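Local coordinates for C381 turret protein (Sulfolobus turreted icosahedral virus, PDB 4IND) that forms the turrets of an archaeal virus, probably five copies to a turret, each chain folding into three jelly rolls strung end to end, at residues 175-180 with 229-234; 169-174 with 255-260; 296-301 with 374-379. All coordinates share one frame; numbering follows the deposited sequence.

Contact 1 (175-180 with 229-234); sequences KGTYAI and YLKITG. With 2HP (dihydrogenphosphate ion), chain B.
K175 opens the pairing with its backbone: its CA lies 3.4 Å from O of I232 as a C-H...O contact, and its CB packs on O of T233, while the side chain turns away to bring NZ to N263 OD1 of the second subunit, where it makes a hydrogen bond. At G176 the antiparallel ladder begins. G176 N bonds to I232 O, and the return bond from I232 N to G176 O, 2.7 Å long, is noticeably bent, with 141° at the hydrogen. T177 forms a non-hydrogen-bonded pair with K231; its OG1 rests against CG of the lysine. From there K231 runs fully extended, its CG anti to the backbone N (chi1 180°), which carries it out from the T177 face until NZ donates to O3 of a dihydrogenphosphate at 2.8 Å. Y178 and L230, a hydrogen-bonded pair, exchange two backbone bonds; their side chains lie on the opposite face from T177. There the Y178 ring, with its CG beside the backbone N (chi1 -61°), crosses I232 at roughly a right angle, CD2 to CG1 being 3.8 Å. Its hydroxyl is held by R174 O. A179 shares the T177 face, where its CB packs against CE1 of Y229 at 3.7 Å, and I180 ends the run with CD1 meeting CD1 of L230. Strand 176-187 is an inner strand of one sheet of the second jelly roll: strand 253-262 lies along its other side, strand 221-232 is one of the two outer strands of that four-stranded sheet within the chain, and I202 of strand 194-203, in the opposing sheet, meets both I180 and L230.

Contact 2 (169-174 with 255-260); sequences ISFRLR and FGLEVE. With 2HP (dihydrogenphosphate ion), chain U; 2HP (dihydrogenphosphate ion), chain Y.
I169 meets two residues of the facing strand through its two branches: CD1 comes in at the edge of the F255 ring, 4.2 Å from CE1, while CG2 reaches tip to tip toward CD2 of L257. F171 takes the next place. Its CG sits between the backbone N and the carbonyl carbon (chi1 41°), and the ring extends inward until CZ lies 4.0 Å from CG2 of V259, with CE2 more loosely against CD2 of L257. V259 is shared, since its other methyl, CG1, packs on CD2 of L173 at 4.1 Å. The contact is therefore wholly apolar, without a hydrogen bond between the segments. Strand axes 11.1 Å apart and inclined by only 16° are those of two sheets packed face to face, the sandwich of the second jelly roll; 169-172 pairs with strand 238-243 in one sheet, and 255-260 lies between strands 155-163 and 176-187 in the other. Of the side chains that take no part in this packing, three meet bound anions. R172 NH2 donates to O1 of one dihydrogenphosphate at 3.2 Å, and this oxygen lies in the guanidinium plane; R174 NH1, on a poorly ordered side chain, adds a weak bond to O3, while L79 and R147 complete the grip. Behind the other sheet, E258 OE1 lies 2.7 Å from O4 of a second dihydrogenphosphate, which R154 and K181 also bind, together with E237 of the third subunit.

Contact 3 (296-301 with 374-379); sequences HLRLKY and EQIAGE. With 2HP (dihydrogenphosphate ion), chain B.
ND1 of H296 donates to G378 O over 2.7 Å in a nearly straight bond (166° at the hydrogen) that lies in the ring plane and uses a lone pair of the carbonyl. From the other side of the ring NE2 donates to O1 of a dihydrogenphosphate at 2.8 Å, with a weak second bond to O2. With both ring nitrogens acting as donors, the imidazole is probably protonated, which would suit the anion. I376 lies over one face, its CB 4.0 Å from the ring centroid in a CH-pi contact, and its CG2 touches CE1. With CG between the backbone N and the carbonyl carbon (chi1 62°), the ring leans over toward 374-379, within reach of G378 O.

The backbones form an antiparallel ladder: H296 and I376 exchange two bonds, as do R298 and E374, while L297 and Q375 make the non-hydrogen-bonded pair between them. This joins strands 295-305 and 365-377, the two inner strands of one four-stranded sheet in the C-terminal jelly roll. Just beyond, K300 and Y301 both face V372 in a classic beta bulge.

On the H296 face, R298 and E374 run side by side in the same direction. CD of R298 lies 3.7 Å from OE2 of E374, but the charged groups stay apart, NE to OE2 being 4.8 Å, with their planes 82° from one another. The guanidinium forms its salt bridge with D345 instead, and OE2 is buried without a polar partner. I376 CD1 packs on R298 CB and also approaches O1 of the anion.

Contacts 1 and 2 belong to the same jelly roll, their centres 11 Å apart. Strand 253-262 continues the sheet of contact 1, A179 N lying 2.8 Å from E260 O, and the chain leads directly from 169-174 into 175-180. Contact 3 lies in the next jelly roll, yet its tail comes back to contact 1: Y229 O is 2.9 Å from E379 N, and K231 N equally far from E379 O, probable hydrogen bonds that bring 377-379 against the edge of strand 221-232. One dihydrogenphosphate, bound by K231 and H296, bridges these two domains. Contact 2, about 10 Å from contact 3 at the nearest atoms, borders two other anions. All three contacts also reach the third subunit.

Contact 1 (175-180 with 229-234)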
loop_
_atom_site.group_PDB
_atom_site.type_symbol
_atom_site.label_atom_id
_atom_site.label_comp_id
_atom_site.label_asym_id
_atom_site.label_seq_id
_atom_site.Cartn_x
_atom_site.Cartn_y
_atom_site.Cartn_z
ATOM N N LYS A 175 6.299 -9.593 -6.831
ATOM C CA LYS A 175 4.970 -10.159 -6.605
ATOM C C LYS A 175 3.864 -9.275 -7.154
ATOM O O LYS A 175 3.906 -8.044 -7.067
ATOM C CB LYS A 175 4.729 -10.442 -5.112
ATOM C CG LYS A 175 4.628 -9.201 -4.230
ATOM C CD LYS A 175 4.617 -9.590 -2.737
ATOM C CE LYS A 175 4.383 -8.385 -1.833
ATOM N NZ LYS A 175 2.980 -7.877 -1.974
ATOM N N GLY A 176 2.857 -9.919 -7.729
ATOM C CA GLY A 176 1.742 -9.205 -8.332
ATOM C C GLY A 176 1.147 -10.040 -9.446
ATOM O O GLY A 176 1.623 -11.135 -9.723
ATOM N N THR A 177 0.080 -9.547 -10.062
ATOM C CA THR A 177 -0.418 -10.146 -11.284
ATOM C C THR A 177 -0.197 -9.144 -12.396
ATOM O O THR A 177 -0.395 -7.940 -12.203
ATOM C CB THR A 177 -1.915 -10.492 -11.151
ATOM O OG1 THR A 177 -2.080 -11.436 -10.082
ATOM C CG2 THR A 177 -2.448 -11.096 -12.458
ATOM N N TYR A 178 0.250 -9.631 -13.549
ATOM C CA TYR A 178 0.607 -8.754 -14.649
ATOM C C TYR A 178 -0.043 -9.135 -15.958
ATOM O O TYR A 178 -0.248 -10.313 -16.247
ATOM C CB TYR A 178 2.108 -8.796 -14.866
ATOM C CG TYR A 178 2.925 -8.326 -13.688
ATOM C CD1 TYR A 178 3.452 -7.044 -13.652
ATOM C CD2 TYR A 178 3.171 -9.166 -12.613
ATOM C CE1 TYR A 178 4.228 -6.608 -12.574
ATOM C CE2 TYR A 178 3.948 -8.741 -11.527
ATOM C CZ TYR A 178 4.457 -7.468 -11.512
ATOM O OH TYR A 178 5.237 -7.042 -10.456
ATOM N N ALA A 179 -0.340 -8.125 -16.760
ATOM C CA ALA A 179 -0.749 -8.341 -18.142
ATOM C C ALA A 179 0.494 -8.176 -19.003
ATOM O O ALA A 179 1.280 -7.249 -18.796
ATOM C CB ALA A 179 -1.813 -7.357 -18.551
ATOM N N ILE A 180 0.683 -9.081 -19.959
ATOM C CA ILE A 180 1.718 -8.899 -20.967
ATOM C C ILE A 180 1.000 -8.825 -22.307
ATOM O O ILE A 180 0.359 -9.788 -22.726
ATOM C CB ILE A 180 2.685 -10.063 -20.975
ATOM C CG1 ILE A 180 3.431 -10.119 -19.641
ATOM C CG2 ILE A 180 3.668 -9.919 -22.133
ATOM C CD1 ILE A 180 4.264 -11.384 -19.469
ATOM N N TYR A 229 -1.655 -13.284 -19.064
ATOM C CA TYR A 229 -1.497 -12.766 -17.718
ATOM C C TYR A 229 -0.664 -13.738 -16.902
ATOM O O TYR A 229 -0.796 -14.944 -17.057
ATOM C CB TYR A 229 -2.878 -12.580 -17.068
ATOM C CG TYR A 229 -3.845 -11.715 -17.843
ATOM C CD1 TYR A 229 -3.912 -10.346 -17.634
ATOM C CD2 TYR A 229 -4.712 -12.269 -18.766
ATOM C CE1 TYR A 229 -4.830 -9.551 -18.333
ATOM C CE2 TYR A 229 -5.617 -11.481 -19.473
ATOM C CZ TYR A 229 -5.658 -10.122 -19.253
ATOM O OH TYR A 229 -6.540 -9.328 -19.939
ATOM N N LEU A 230 0.179 -13.212 -16.018
ATOM C CA LEU A 230 0.979 -14.037 -15.124
ATOM C C LEU A 230 0.673 -13.664 -13.704
ATOM O O LEU A 230 0.737 -12.484 -13.353
ATOM C CB LEU A 230 2.480 -13.755 -15.329
ATOM C CG LEU A 230 3.119 -14.148 -16.637
ATOM C CD1 LEU A 230 4.620 -13.774 -16.599
ATOM C CD2 LEU A 230 2.948 -15.624 -16.802
ATOM N N LYS A 231 0.366 -14.655 -12.879
ATOM C CA LYS A 231 0.315 -14.396 -11.450
ATOM C C LYS A 231 1.676 -14.680 -10.823
ATOM O O LYS A 231 2.096 -15.833 -10.699
ATOM C CB LYS A 231 -0.768 -15.211 -10.760
ATOM C CG LYS A 231 -0.801 -14.919 -9.248
ATOM C CD LYS A 231 -1.891 -15.675 -8.501
ATOM C CE LYS A 231 -1.882 -15.213 -7.050
ATOM N NZ LYS A 231 -2.897 -15.890 -6.220
ATOM N N ILE A 232 2.391 -13.626 -10.460
ATOM C CA ILE A 232 3.691 -13.802 -9.825
ATOM C C ILE A 232 3.477 -13.849 -8.317
ATOM O O ILE A 232 3.251 -12.824 -7.689
ATOM C CB ILE A 232 4.643 -12.655 -10.180
ATOM C CG1 ILE A 232 4.772 -12.530 -11.710
ATOM C CG2 ILE A 232 6.024 -12.865 -9.511
ATOM C CD1 ILE A 232 5.456 -13.754 -12.365
ATOM N N THR A 233 3.502 -15.046 -7.753
ATOM C CA THR A 233 3.415 -15.203 -6.300
ATOM C C THR A 233 4.578 -14.449 -5.663
ATOM O O THR A 233 4.428 -13.798 -4.629
ATOM C CB THR A 233 3.510 -16.669 -5.919
ATOM O OG1 THR A 233 2.370 -17.357 -6.437
ATOM C CG2 THR A 233 3.569 -16.845 -4.399
ATOM N N GLY A 234 5.736 -14.529 -6.300
ATOM C CA GLY A 234 6.928 -13.893 -5.769
ATOM C C GLY A 234 8.116 -14.813 -5.587
ATOM O O GLY A 234 9.254 -14.339 -5.420
HETATM P P 2HP B . -6.350 -15.412 -7.064
HETATM O O1 2HP B . -7.587 -15.978 -7.692
HETATM O O2 2HP B . -5.573 -14.909 -8.247
HETATM O O3 2HP B . -5.592 -16.546 -6.291
HETATM O O4 2HP B . -6.676 -14.198 -6.146
#

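Contact 2 (169-174 with 255-260)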
loop_
_atom_site.group_PDB
_atom_site.type_symbol
_atom_site.label_atom_id
_atom_site.label_comp_id
_atom_site.label_asym_id
_atom_site.label_seq_id
_atom_site.Cartn_x
_atom_site.Cartn_y
_atom_site.Cartn_z
ATOM N N ILE A 169 13.366 -12.073 -24.721
ATOM C CA ILE A 169 13.320 -10.919 -23.836
ATOM C C ILE A 169 13.110 -11.488 -22.434
ATOM O O ILE A 169 12.248 -12.319 -22.233
ATOM C CB ILE A 169 12.171 -9.970 -24.195
ATOM C CG1 ILE A 169 12.273 -9.551 -25.662
ATOM C CG2 ILE A 169 12.186 -8.734 -23.282
ATOM C CD1 ILE A 169 11.158 -8.625 -26.134
ATOM N N SER A 170 13.940 -11.089 -21.477
ATOM C CA SER A 170 13.723 -11.515 -20.093
ATOM C C SER A 170 13.537 -10.297 -19.207
ATOM O O SER A 170 14.071 -9.232 -19.496
ATOM C CB SER A 170 14.922 -12.316 -19.578
ATOM O OG SER A 170 15.087 -13.504 -20.316
ATOM N N PHE A 171 12.809 -10.464 -18.106
ATOM C CA PHE A 171 12.684 -9.394 -17.120
ATOM C C PHE A 171 12.269 -9.981 -15.774
ATOM O O PHE A 171 11.748 -11.086 -15.717
ATOM C CB PHE A 171 11.713 -8.303 -17.606
ATOM C CG PHE A 171 10.480 -8.830 -18.282
ATOM C CD1 PHE A 171 9.354 -9.176 -17.547
ATOM C CD2 PHE A 171 10.437 -8.964 -19.657
ATOM C CE1 PHE A 171 8.211 -9.663 -18.170
ATOM C CE2 PHE A 171 9.295 -9.446 -20.290
ATOM C CZ PHE A 171 8.179 -9.799 -19.546
ATOM N N ARG A 172 12.537 -9.256 -14.696
ATOM C CA ARG A 172 12.162 -9.701 -13.352
ATOM C C ARG A 172 10.892 -8.982 -12.953
ATOM O O ARG A 172 10.793 -7.771 -13.118
ATOM C CB ARG A 172 13.263 -9.352 -12.331
ATOM C CG ARG A 172 12.918 -9.779 -10.920
ATOM C CD ARG A 172 13.536 -8.913 -9.825
ATOM N NE ARG A 172 12.940 -7.577 -9.762
ATOM C CZ ARG A 172 13.347 -6.640 -8.903
ATOM N NH1 ARG A 172 14.350 -6.895 -8.062
ATOM N NH2 ARG A 172 12.780 -5.439 -8.886
ATOM N N LEU A 173 9.916 -9.719 -12.429
ATOM C CA LEU A 173 8.695 -9.103 -11.909
ATOM C C LEU A 173 8.561 -9.437 -10.441
ATOM O O LEU A 173 8.672 -10.604 -10.067
ATOM C CB LEU A 173 7.466 -9.630 -12.647
ATOM C CG LEU A 173 7.433 -9.417 -14.152
ATOM C CD1 LEU A 173 6.145 -10.009 -14.729
ATOM C CD2 LEU A 173 7.524 -7.931 -14.476
ATOM N N ARG A 174 8.317 -8.438 -9.601
ATOM C CA ARG A 174 8.120 -8.731 -8.187
ATOM C C ARG A 174 6.681 -9.202 -8.034
ATOM O O ARG A 174 5.922 -9.182 -8.996
ATOM C CB ARG A 174 8.355 -7.487 -7.351
ATOM C CG ARG A 174 7.434 -6.357 -7.755
ATOM C CD ARG A 174 7.301 -5.337 -6.658
ATOM N NE ARG A 174 6.431 -4.253 -7.079
ATOM C CZ ARG A 174 6.843 -3.134 -7.671
ATOM N NH1 ARG A 174 8.137 -2.923 -7.914
ATOM N NH2 ARG A 174 5.945 -2.219 -8.014
ATOM N N PHE A 255 6.669 -6.386 -33.538
ATOM C CA PHE A 255 5.786 -6.394 -32.384
ATOM C C PHE A 255 6.213 -5.384 -31.326
ATOM O O PHE A 255 7.350 -4.891 -31.328
ATOM C CB PHE A 255 5.668 -7.813 -31.803
ATOM C CG PHE A 255 6.947 -8.325 -31.179
ATOM C CD1 PHE A 255 7.171 -8.204 -29.817
ATOM C CD2 PHE A 255 7.915 -8.939 -31.964
ATOM C CE1 PHE A 255 8.356 -8.685 -29.242
ATOM C CE2 PHE A 255 9.094 -9.421 -31.410
ATOM C CZ PHE A 255 9.320 -9.288 -30.042
ATOM N N GLY A 256 5.286 -5.083 -30.431
ATOM C CA GLY A 256 5.520 -4.188 -29.326
ATOM C C GLY A 256 5.449 -5.006 -28.054
ATOM O O GLY A 256 5.193 -6.211 -28.100
ATOM N N LEU A 257 5.706 -4.367 -26.915
ATOM C CA LEU A 257 5.670 -5.077 -25.644
ATOM C C LEU A 257 5.185 -4.160 -24.557
ATOM O O LEU A 257 5.759 -3.097 -24.312
ATOM C CB LEU A 257 7.066 -5.596 -25.278
ATOM C CG LEU A 257 7.152 -6.244 -23.886
ATOM C CD1 LEU A 257 6.346 -7.525 -23.856
ATOM C CD2 LEU A 257 8.632 -6.524 -23.516
ATOM N N GLU A 258 4.138 -4.600 -23.883
ATOM C CA GLU A 258 3.547 -3.841 -22.796
ATOM C C GLU A 258 3.446 -4.819 -21.631
ATOM O O GLU A 258 2.867 -5.907 -21.752
ATOM C CB GLU A 258 2.185 -3.310 -23.291
ATOM C CG GLU A 258 1.338 -2.484 -22.337
ATOM C CD GLU A 258 0.047 -2.008 -23.026
ATOM O OE1 GLU A 258 0.168 -1.286 -24.043
ATOM O OE2 GLU A 258 -1.075 -2.376 -22.572
ATOM N N VAL A 259 4.061 -4.464 -20.505
ATOM C CA VAL A 259 3.970 -5.270 -19.284
ATOM C C VAL A 259 3.504 -4.362 -18.172
ATOM O O VAL A 259 4.149 -3.356 -17.889
ATOM C CB VAL A 259 5.350 -5.847 -18.893
ATOM C CG1 VAL A 259 5.210 -6.800 -17.701
ATOM C CG2 VAL A 259 5.988 -6.546 -20.082
ATOM N N GLU A 260 2.391 -4.706 -17.538
ATOM C CA GLU A 260 1.754 -3.802 -16.590
ATOM C C GLU A 260 1.066 -4.578 -15.487
ATOM O O GLU A 260 0.508 -5.661 -15.725
ATOM C CB GLU A 260 0.730 -2.926 -17.326
ATOM C CG GLU A 260 -0.265 -3.752 -18.103
ATOM C CD GLU A 260 -0.771 -3.066 -19.362
ATOM O OE1 GLU A 260 -0.588 -1.838 -19.514
ATOM O OE2 GLU A 260 -1.361 -3.764 -20.211
HETATM P P 2HP U . 11.306 -2.319 -10.719
HETATM O O1 2HP U . 10.665 -3.673 -10.544
HETATM O O2 2HP U . 12.711 -2.619 -10.299
HETATM O O3 2HP U . 10.608 -1.303 -9.761
HETATM O O4 2HP U . 11.334 -1.810 -12.195
HETATM P P 2HP Y . -3.461 0.507 -23.698
HETATM O O1 2HP Y . -4.913 -0.032 -23.867
HETATM O O2 2HP Y . -3.178 0.864 -22.272
HETATM O O3 2HP Y . -3.293 1.816 -24.389
HETATM O O4 2HP Y . -2.461 -0.563 -24.219
#

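Contact 3 (296-301 with 374-379)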
loop_
_atom_site.group_PDB
_atom_site.type_symbol
_atom_site.label_atom_id
_atom_site.label_comp_id
_atom_site.label_asym_id
_atom_site.label_seq_id
_atom_site.Cartn_x
_atom_site.Cartn_y
_atom_site.Cartn_z
ATOM N N HIS A 296 -6.290 -18.994 -14.242
ATOM C CA HIS A 296 -6.485 -20.088 -13.296
ATOM C C HIS A 296 -7.939 -20.133 -12.836
ATOM O O HIS A 296 -8.765 -19.361 -13.319
ATOM C CB HIS A 296 -5.510 -19.993 -12.117
ATOM C CG HIS A 296 -5.667 -18.763 -11.290
ATOM N ND1 HIS A 296 -5.081 -17.556 -11.621
ATOM C CD2 HIS A 296 -6.315 -18.550 -10.118
ATOM C CE1 HIS A 296 -5.377 -16.656 -10.706
ATOM N NE2 HIS A 296 -6.121 -17.234 -9.775
ATOM N N LEU A 297 -8.245 -21.039 -11.913
ATOM C CA LEU A 297 -9.623 -21.268 -11.494
ATOM C C LEU A 297 -9.848 -21.041 -10.010
ATOM O O LEU A 297 -8.913 -21.036 -9.207
ATOM C CB LEU A 297 -10.032 -22.707 -11.831
ATOM C CG LEU A 297 -9.771 -23.127 -13.279
ATOM C CD1 LEU A 297 -9.930 -24.631 -13.460
ATOM C CD2 LEU A 297 -10.709 -22.374 -14.199
ATOM N N ARG A 298 -11.111 -20.864 -9.650
ATOM C CA ARG A 298 -11.518 -20.848 -8.256
ATOM C C ARG A 298 -12.879 -21.552 -8.187
ATOM O O ARG A 298 -13.811 -21.168 -8.886
ATOM C CB ARG A 298 -11.636 -19.410 -7.766
ATOM C CG ARG A 298 -12.012 -19.297 -6.322
ATOM C CD ARG A 298 -11.881 -17.882 -5.835
ATOM N NE ARG A 298 -12.012 -17.837 -4.386
ATOM C CZ ARG A 298 -11.791 -16.760 -3.647
ATOM N NH1 ARG A 298 -11.425 -15.628 -4.226
ATOM N NH2 ARG A 298 -11.930 -16.818 -2.329
ATOM N N LEU A 299 -12.986 -22.600 -7.373
ATOM C CA LEU A 299 -14.230 -23.381 -7.307
ATOM C C LEU A 299 -15.055 -22.892 -6.150
ATOM O O LEU A 299 -14.532 -22.727 -5.048
ATOM C CB LEU A 299 -13.948 -24.870 -7.124
ATOM C CG LEU A 299 -12.912 -25.521 -8.029
ATOM C CD1 LEU A 299 -12.912 -27.033 -7.822
ATOM C CD2 LEU A 299 -13.183 -25.175 -9.479
ATOM N N LYS A 300 -16.350 -22.674 -6.390
ATOM C CA LYS A 300 -17.212 -22.091 -5.367
ATOM C C LYS A 300 -18.232 -23.092 -4.827
ATOM O O LYS A 300 -18.619 -23.039 -3.666
ATOM C CB LYS A 300 -17.940 -20.861 -5.923
ATOM C CG LYS A 300 -17.031 -19.825 -6.541
ATOM C CD LYS A 300 -16.014 -19.320 -5.540
ATOM C CE LYS A 300 -16.662 -18.458 -4.466
ATOM N NZ LYS A 300 -15.640 -17.763 -3.621
ATOM N N TYR A 301 -18.664 -24.002 -5.681
ATOM C CA TYR A 301 -19.755 -24.917 -5.338
ATOM C C TYR A 301 -19.764 -26.119 -6.265
ATOM O O TYR A 301 -19.514 -25.990 -7.466
ATOM C CB TYR A 301 -21.086 -24.192 -5.461
ATOM C CG TYR A 301 -22.304 -25.067 -5.183
ATOM C CD1 TYR A 301 -22.691 -25.352 -3.880
ATOM C CD2 TYR A 301 -23.075 -25.573 -6.225
ATOM C CE1 TYR A 301 -23.820 -26.149 -3.620
ATOM C CE2 TYR A 301 -24.195 -26.368 -5.987
ATOM C CZ TYR A 301 -24.558 -26.655 -4.680
ATOM O OH TYR A 301 -25.676 -27.435 -4.428
ATOM N N GLU A 374 -14.993 -19.727 -11.030
ATOM C CA GLU A 374 -14.559 -18.515 -11.683
ATOM C C GLU A 374 -13.289 -18.832 -12.450
ATOM O O GLU A 374 -12.468 -19.635 -12.001
ATOM C CB GLU A 374 -14.242 -17.424 -10.648
ATOM C CG GLU A 374 -15.384 -17.041 -9.718
ATOM C CD GLU A 374 -14.957 -16.009 -8.664
ATOM O OE1 GLU A 374 -15.831 -15.309 -8.112
ATOM O OE2 GLU A 374 -13.743 -15.901 -8.382
ATOM N N GLN A 375 -13.130 -18.215 -13.614
ATOM C CA GLN A 375 -11.833 -18.224 -14.300
ATOM C C GLN A 375 -11.195 -16.866 -14.072
ATOM O O GLN A 375 -11.804 -15.825 -14.350
ATOM C CB GLN A 375 -12.019 -18.490 -15.794
ATOM C CG GLN A 375 -10.711 -18.433 -16.584
ATOM C CD GLN A 375 -10.854 -19.024 -17.970
ATOM O OE1 GLN A 375 -11.959 -19.310 -18.422
ATOM N NE2 GLN A 375 -9.733 -19.227 -18.645
ATOM N N ILE A 376 -9.970 -16.874 -13.557
ATOM C CA ILE A 376 -9.324 -15.664 -13.101
ATOM C C ILE A 376 -8.038 -15.452 -13.877
ATOM O O ILE A 376 -7.292 -16.402 -14.117
ATOM C CB ILE A 376 -9.046 -15.762 -11.606
ATOM C CG1 ILE A 376 -10.398 -15.904 -10.870
ATOM C CG2 ILE A 376 -8.252 -14.553 -11.122
ATOM C CD1 ILE A 376 -10.293 -16.320 -9.430
ATOM N N ALA A 377 -7.783 -14.210 -14.288
ATOM C CA ALA A 377 -6.557 -13.914 -15.042
ATOM C C ALA A 377 -5.337 -14.245 -14.216
ATOM O O ALA A 377 -5.284 -13.944 -13.012
ATOM C CB ALA A 377 -6.519 -12.448 -15.491
ATOM N N GLY A 378 -4.338 -14.846 -14.871
ATOM C CA GLY A 378 -3.028 -15.056 -14.263
ATOM C C GLY A 378 -2.636 -16.524 -14.299
ATOM O O GLY A 378 -3.274 -17.361 -13.647
ATOM N N GLU A 379 -1.616 -16.850 -15.090
ATOM C CA GLU A 379 -1.055 -18.200 -15.085
ATOM C C GLU A 379 -0.421 -18.440 -13.707
ATOM O O GLU A 379 0.292 -17.573 -13.195
ATOM C CB GLU A 379 0.022 -18.335 -16.168
ATOM C CG GLU A 379 0.539 -19.758 -16.376
ATOM C CD GLU A 379 -0.542 -20.696 -16.916
ATOM O OE1 GLU A 379 -0.495 -21.917 -16.619
ATOM O OE2 GLU A 379 -1.428 -20.215 -17.657
HETATM P P 2HP B . -6.350 -15.412 -7.064
HETATM O O1 2HP B . -7.587 -15.978 -7.692
HETATM O O2 2HP B . -5.573 -14.909 -8.247
HETATM O O3 2HP B . -5.592 -16.546 -6.291
HETATM O O4 2HP B . -6.676 -14.198 -6.146
#